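Local coordinates for protein putative 6-phosphogluconolactonase (Neisseria gonorrhoeae, PDB 3LHI) that probably hydrolyses 6-phosphogluconolactone to 6-phosphogluconate, the second step in the oxidative stage of the pentose phosphate pathway, at residues V63-D69 / A97-M102; Y125-L131 / M178-I183. All blocks are in the same frame, centred on the assembly; numbering follows the deposited sequence. Where two conformers were deposited one is given.

How the contacts relate
Contact 1 closes before contact 2 opens along the chain; their centres lie about 11 Å apart, and both reach the same mixed sheet. Contact 1 pairs strand 63-71 with the short strand 98-99. Contact 2 sets the chain entering strand 130-133 against the end of strand 175-178 and the helix that follows it. Strand 36-40 stands between strands 63-71 and 130-133, while strand 175-178 runs antiparallel to 63-71. The two contacts touch directly: Met178 N probably donates a hydrogen bond to Ala68 O, and the side chains of Ala68 and Leu131 pack together. Strand 63-71 and the residues at its bend thus link the two sets of contacts.

Contact 1 (V63-D69 / A97-M102); sequences VGITLAD and AVWIPM
Trp99 CG stands opposite its own backbone N (chi1 -180°), which swings the indole along the neighbouring strand to Ile65 and Leu67. The chi1 of Thr66, -163°, turns OG1 toward Ile100. The six-membered part of the indole lies obliquely against the 63-69 backbone, Trp99 CE3 coming within 3.2 Å of Ile65 O. Farther along the same ring, Trp99 CH2 packs on Leu67 CG at 3.7 Å. Leu90 and helix 81-88 also touch the indole, and Arg86 makes a cation-pi contact with it.

Three backbone bonds pair the strands in parallel: Val98 N gives to Val63 O, Ile65 N to Val98 O, and Ile100 N to Ile65 O. Past them, Thr66 OG1 donates to Ile100 O over 2.8 Å, with the donor tilted 33° from the carbonyl plane, so that a side chain extends the ladder where backbone pairing has stopped. Gly64 presents its CA to Val98 O at 3.2 Å in a CA-H...O contact, and Ile100 CD1 rests near that same CA. At the start of the pairing, Ile65 CD1 presses on Ala97 CB at 3.4 Å, tighter than ordinary van der Waals contact. At the other end, the selenomethionine Met102, in one of its two conformers, lays CG against Leu67 CB. Asp69 OD2 is hydrogen-bonded to Ser143 OG.

Strand 63-71, helix 81-88 and strand 98-99 form a beta-alpha-beta unit: the helix packs on Leu67 and Trp99, while Trp60 and Leu90 border Ile65, and the two strands of the unit lie parallel and adjacent, as in the Rossmann-like sheet of the glucosamine-6-phosphate isomerase/6-phosphogluconolactonase family.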
loop_
_atom_site.group_PDB
_atom_site.type_symbol
_atom_site.label_atom_id
_atom_site.label_comp_id
_atom_site.label_asym_id
_atom_site.label_seq_id
_atom_site.Cartn_x
_atom_site.Cartn_y
_atom_site.Cartn_z
ATOM N N VAL A 63 -5.029 -8.702 13.933
ATOM C CA VAL A 63 -4.835 -7.944 12.703
ATOM C C VAL A 63 -3.516 -8.361 12.093
ATOM O O VAL A 63 -2.462 -8.363 12.758
ATOM C CB VAL A 63 -4.823 -6.441 12.978
ATOM C CG1 VAL A 63 -4.579 -5.649 11.673
ATOM C CG2 VAL A 63 -6.121 -6.015 13.659
ATOM N N GLY A 64 -3.546 -8.747 10.829
ATOM C CA GLY A 64 -2.331 -8.956 10.047
ATOM C C GLY A 64 -1.981 -7.671 9.347
ATOM O O GLY A 64 -2.875 -6.982 8.887
ATOM N N ILE A 65 -0.690 -7.333 9.323
ATOM C CA ILE A 65 -0.214 -6.150 8.617
ATOM C C ILE A 65 0.792 -6.596 7.568
ATOM O O ILE A 65 1.650 -7.442 7.814
ATOM C CB ILE A 65 0.445 -5.100 9.580
ATOM C CG1 ILE A 65 -0.580 -4.648 10.606
ATOM C CG2 ILE A 65 0.966 -3.890 8.732
ATOM C CD1 ILE A 65 -0.088 -3.620 11.602
ATOM N N THR A 66 0.674 -6.007 6.391
ATOM C CA THR A 66 1.568 -6.283 5.299
ATOM C C THR A 66 1.723 -5.022 4.450
ATOM O O THR A 66 1.286 -3.933 4.814
ATOM C CB THR A 66 1.005 -7.448 4.462
ATOM O OG1 THR A 66 2.054 -7.996 3.624
ATOM C CG2 THR A 66 -0.236 -7.079 3.602
ATOM N N LEU A 67 2.400 -5.196 3.326
ATOM C CA LEU A 67 2.705 -4.126 2.397
ATOM C C LEU A 67 1.959 -4.185 1.095
ATOM O O LEU A 67 1.724 -5.284 0.582
ATOM C CB LEU A 67 4.202 -4.188 2.060
ATOM C CG LEU A 67 5.159 -4.041 3.202
ATOM C CD1 LEU A 67 6.603 -4.385 2.815
ATOM C CD2 LEU A 67 5.070 -2.645 3.735
ATOM N N ALA A 68 1.670 -3.032 0.534
ATOM C CA ALA A 68 1.104 -2.948 -0.824
ATOM C C ALA A 68 2.183 -3.264 -1.865
ATOM O O ALA A 68 1.853 -3.696 -2.981
ATOM C CB ALA A 68 0.571 -1.544 -1.077
ATOM N N ASP A 69 3.451 -3.027 -1.515
ATOM C CA ASP A 69 4.563 -3.210 -2.412
ATOM C C ASP A 69 5.840 -3.190 -1.597
ATOM O O ASP A 69 5.870 -2.623 -0.500
ATOM C CB ASP A 69 4.616 -2.195 -3.573
ATOM C CG ASP A 69 4.910 -0.799 -3.131
ATOM O OD1 ASP A 69 4.188 -0.281 -2.276
ATOM O OD2 ASP A 69 5.845 -0.179 -3.683
ATOM N N ALA A 97 0.493 -6.704 16.321
ATOM C CA ALA A 97 0.013 -7.193 15.016
ATOM C C ALA A 97 0.820 -8.348 14.492
ATOM O O ALA A 97 1.997 -8.495 14.770
ATOM C CB ALA A 97 0.005 -6.044 14.009
ATOM N N VAL A 98 0.192 -9.126 13.625
ATOM C CA VAL A 98 0.878 -10.226 12.971
ATOM C C VAL A 98 1.460 -9.711 11.634
ATOM O O VAL A 98 0.729 -9.274 10.788
ATOM C CB VAL A 98 -0.118 -11.372 12.712
ATOM C CG1 VAL A 98 0.582 -12.529 11.980
ATOM C CG2 VAL A 98 -0.783 -11.876 13.978
ATOM N N TRP A 99 2.751 -9.817 11.446
ATOM C CA TRP A 99 3.420 -9.408 10.212
ATOM C C TRP A 99 3.303 -10.452 9.152
ATOM O O TRP A 99 3.613 -11.614 9.406
ATOM C CB TRP A 99 4.895 -9.080 10.467
ATOM C CG TRP A 99 5.630 -8.658 9.266
ATOM C CD1 TRP A 99 6.662 -9.319 8.682
ATOM C CD2 TRP A 99 5.448 -7.475 8.521
ATOM N NE1 TRP A 99 7.107 -8.656 7.602
ATOM C CE2 TRP A 99 6.390 -7.509 7.459
ATOM C CE3 TRP A 99 4.549 -6.424 8.586
ATOM C CZ2 TRP A 99 6.480 -6.518 6.530
ATOM C CZ3 TRP A 99 4.633 -5.436 7.602
ATOM C CH2 TRP A 99 5.608 -5.504 6.607
ATOM N N ILE A 100 2.807 -10.052 7.983
ATOM C CA ILE A 100 2.712 -10.950 6.829
ATOM C C ILE A 100 3.808 -10.502 5.835
ATOM O O ILE A 100 3.762 -9.418 5.269
ATOM C CB ILE A 100 1.309 -10.872 6.166
ATOM C CG1 ILE A 100 0.182 -11.195 7.168
ATOM C CG2 ILE A 100 1.284 -11.795 4.923
ATOM C CD1 ILE A 100 -1.199 -10.780 6.682
ATOM N N PRO A 101 4.875 -11.309 5.694
ATOM C CA PRO A 101 6.068 -10.849 4.984
ATOM C C PRO A 101 5.934 -10.818 3.491
ATOM O O PRO A 101 5.187 -11.638 2.889
ATOM C CB PRO A 101 7.117 -11.849 5.398
ATOM C CG PRO A 101 6.330 -13.120 5.545
ATOM C CD PRO A 101 5.063 -12.675 6.256
HETATM N N MSE A 102 6.706 -9.920 2.893
HETATM C CA MSE A 102 6.870 -9.797 1.461
HETATM C C MSE A 102 8.269 -10.259 0.979
HETATM O O MSE A 102 8.413 -10.801 -0.112
HETATM C CB MSE A 102 6.620 -8.344 1.053
HETATM C CG MSE A 102 5.165 -7.864 1.151
HETATM SE SE MSE A 102 4.102 -8.496 -0.367
HETATM C CE MSE A 102 4.207 -6.855 -1.497
#

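Contact 2 (Y125-L131 / M178-I183); sequences YKQPDVL and MTLDAI
Met178, a selenomethionine, reaches from the end of strand 175-178 in among Tyr125, Pro128 and Leu131. Its CB points toward the 125-131 chain, and CG continues in that direction with chi2 extended at 179°, carrying SE inward. SE meets Leu131 CD1 tip to tip at 3.9 Å. The bend at chi3, 74°, then turns CE aside from Leu131, to Pro128 CG at 3.9 Å and to Tyr125 OH at 4.0 Å; the tyrosine side chain crosses that of Met178 at about a right angle. Leu163, on strand 163-166, touches both Tyr125 and Met178 and so adds to the same apolar cluster.

This is the junction of a strand and the helix that follows it: Thr179 is the N-cap of helix 180-184, its OG1 accepting from Ala182 N at 3.1 Å. The first turn of that helix packs against the loop that leads from helix 114-124 into the parallel strand 130-133 of the Rossmann-like sheet.

Ala182 offers that loop two separate surfaces. Its CB lies 3.5 Å from Tyr125 OH and obliquely placed against the tyrosine ring. Its carbonyl O accepts from Gln127 NE2 over 3.0 Å, with the donor in the carbonyl plane on a lone pair and the acceptor almost within the amide plane of Gln127; this in-plane geometry is consistent with the bond helping to set the turn of the glutamine amide. Thr186 OG1 is a second hydrogen-bonding partner of the same carbonyl oxygen, so the polar atom is gripped twice. Deeper in the core, Leu131 CD2 packs at 3.8 Å on Ile183 CG2 and also touches Ile183 CG1, the two side chains crossing at a slant, while Val218 of helix 215-219 also meets Ile183.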
loop_
_atom_site.group_PDB
_atom_site.type_symbol
_atom_site.label_atom_id
_atom_site.label_comp_id
_atom_site.label_asym_id
_atom_site.label_seq_id
_atom_site.Cartn_x
_atom_site.Cartn_y
_atom_site.Cartn_z
ATOM N N TYR A 125 0.598 -14.428 1.375
ATOM C CA TYR A 125 -0.389 -13.407 1.081
ATOM C C TYR A 125 -1.809 -13.757 1.515
ATOM O O TYR A 125 -2.304 -14.874 1.279
ATOM C CB TYR A 125 -0.434 -13.132 -0.424
ATOM C CG TYR A 125 -1.466 -12.139 -0.860
ATOM C CD1 TYR A 125 -1.169 -10.796 -0.907
ATOM C CD2 TYR A 125 -2.741 -12.526 -1.245
ATOM C CE1 TYR A 125 -2.068 -9.875 -1.288
ATOM C CE2 TYR A 125 -3.669 -11.614 -1.659
ATOM C CZ TYR A 125 -3.347 -10.277 -1.713
ATOM O OH TYR A 125 -4.260 -9.350 -2.158
ATOM N N LYS A 126 -2.454 -12.762 2.118
ATOM C CA LYS A 126 -3.867 -12.764 2.429
ATOM C C LYS A 126 -4.500 -11.511 1.810
ATOM O O LYS A 126 -3.929 -10.419 1.894
ATOM C CB LYS A 126 -4.072 -12.736 3.952
ATOM C CG LYS A 126 -3.381 -13.902 4.654
ATOM C CD LYS A 126 -3.617 -13.881 6.147
ATOM C CE LYS A 126 -5.056 -14.195 6.539
ATOM N NZ LYS A 126 -5.030 -14.574 7.980
ATOM N N GLN A 127 -5.683 -11.634 1.226
ATOM C CA GLN A 127 -6.385 -10.501 0.687
ATOM C C GLN A 127 -6.604 -9.431 1.773
ATOM O O GLN A 127 -7.248 -9.720 2.792
ATOM C CB GLN A 127 -7.757 -10.907 0.131
ATOM C CG GLN A 127 -8.629 -9.776 -0.400
ATOM C CD GLN A 127 -8.131 -9.205 -1.700
ATOM O OE1 GLN A 127 -8.147 -9.934 -2.721
ATOM N NE2 GLN A 127 -7.753 -7.877 -1.719
ATOM N N PRO A 128 -6.109 -8.213 1.566
ATOM C CA PRO A 128 -6.377 -7.205 2.561
ATOM C C PRO A 128 -7.817 -6.801 2.689
ATOM O O PRO A 128 -8.534 -6.811 1.682
ATOM C CB PRO A 128 -5.491 -6.022 2.160
ATOM C CG PRO A 128 -4.445 -6.657 1.311
ATOM C CD PRO A 128 -5.103 -7.795 0.607
ATOM N N ASP A 129 -8.236 -6.431 3.906
ATOM C CA ASP A 129 -9.519 -5.795 4.143
ATOM C C ASP A 129 -9.417 -4.296 3.977
ATOM O O ASP A 129 -10.366 -3.621 3.572
ATOM C CB ASP A 129 -9.998 -6.103 5.541
ATOM C CG ASP A 129 -10.167 -7.563 5.742
ATOM O OD1 ASP A 129 -11.025 -8.131 4.983
ATOM O OD2 ASP A 129 -9.468 -8.165 6.582
ATOM N N VAL A 130 -8.249 -3.741 4.342
ATOM C CA VAL A 130 -8.009 -2.283 4.317
ATOM C C VAL A 130 -6.643 -2.074 3.667
ATOM O O VAL A 130 -5.671 -2.736 4.069
ATOM C CB VAL A 130 -8.057 -1.658 5.730
ATOM C CG1 VAL A 130 -7.814 -0.131 5.651
ATOM C CG2 VAL A 130 -9.401 -1.965 6.425
ATOM N N LEU A 131 -6.584 -1.193 2.690
ATOM C CA LEU A 131 -5.345 -0.882 1.954
ATOM C C LEU A 131 -5.140 0.618 1.981
ATOM O O LEU A 131 -6.073 1.379 1.716
ATOM C CB LEU A 131 -5.497 -1.363 0.505
ATOM C CG LEU A 131 -4.492 -0.853 -0.515
ATOM C CD1 LEU A 131 -3.036 -1.334 -0.218
ATOM C CD2 LEU A 131 -4.922 -1.327 -1.926
HETATM N N MSE A 178 1.360 -5.562 -5.116
HETATM C CA MSE A 178 -0.024 -5.951 -5.357
HETATM C C MSE A 178 -0.386 -5.602 -6.810
HETATM O O MSE A 178 0.020 -4.580 -7.389
HETATM C CB MSE A 178 -0.938 -5.199 -4.407
HETATM C CG MSE A 178 -0.956 -5.736 -2.982
HETATM SE SE MSE A 178 -2.082 -4.792 -1.757
HETATM C CE MSE A 178 -3.775 -5.415 -2.363
ATOM N N THR A 179 -1.223 -6.430 -7.375
ATOM C CA THR A 179 -1.766 -6.234 -8.693
ATOM C C THR A 179 -2.975 -5.327 -8.695
ATOM O O THR A 179 -3.579 -5.055 -7.615
ATOM C CB THR A 179 -2.135 -7.577 -9.321
ATOM O OG1 THR A 179 -3.159 -8.145 -8.474
ATOM C CG2 THR A 179 -0.950 -8.510 -9.495
ATOM N N LEU A 180 -3.391 -4.830 -9.843
ATOM C CA LEU A 180 -4.622 -4.080 -9.941
ATOM C C LEU A 180 -5.823 -4.864 -9.390
ATOM O O LEU A 180 -6.657 -4.306 -8.666
ATOM C CB LEU A 180 -4.855 -3.630 -11.373
ATOM C CG LEU A 180 -6.085 -2.787 -11.609
ATOM C CD1 LEU A 180 -6.154 -1.513 -10.783
ATOM C CD2 LEU A 180 -6.192 -2.492 -13.111
ATOM N N ASP A 181 -5.878 -6.153 -9.729
ATOM C CA ASP A 181 -6.979 -7.014 -9.234
ATOM C C ASP A 181 -6.998 -7.059 -7.732
ATOM O O ASP A 181 -8.075 -6.989 -7.111
ATOM C CB ASP A 181 -6.838 -8.421 -9.835
ATOM C CG ASP A 181 -7.892 -9.375 -9.353
ATOM O OD1 ASP A 181 -7.655 -10.054 -8.336
ATOM O OD2 ASP A 181 -8.912 -9.448 -10.035
ATOM N N ALA A 182 -5.854 -7.244 -7.117
ATOM C CA ALA A 182 -5.760 -7.332 -5.670
ATOM C C ALA A 182 -6.228 -6.029 -5.024
ATOM O O ALA A 182 -6.952 -6.066 -4.016
ATOM C CB ALA A 182 -4.310 -7.688 -5.206
ATOM N N ILE A 183 -5.817 -4.901 -5.579
ATOM C CA ILE A 183 -6.241 -3.606 -5.061
ATOM C C ILE A 183 -7.715 -3.428 -5.180
ATOM O O ILE A 183 -8.398 -3.048 -4.213
ATOM C CB ILE A 183 -5.477 -2.446 -5.804
ATOM C CG1 ILE A 183 -3.997 -2.544 -5.497
ATOM C CG2 ILE A 183 -6.088 -1.075 -5.504
ATOM C CD1 ILE A 183 -3.094 -1.591 -6.382
#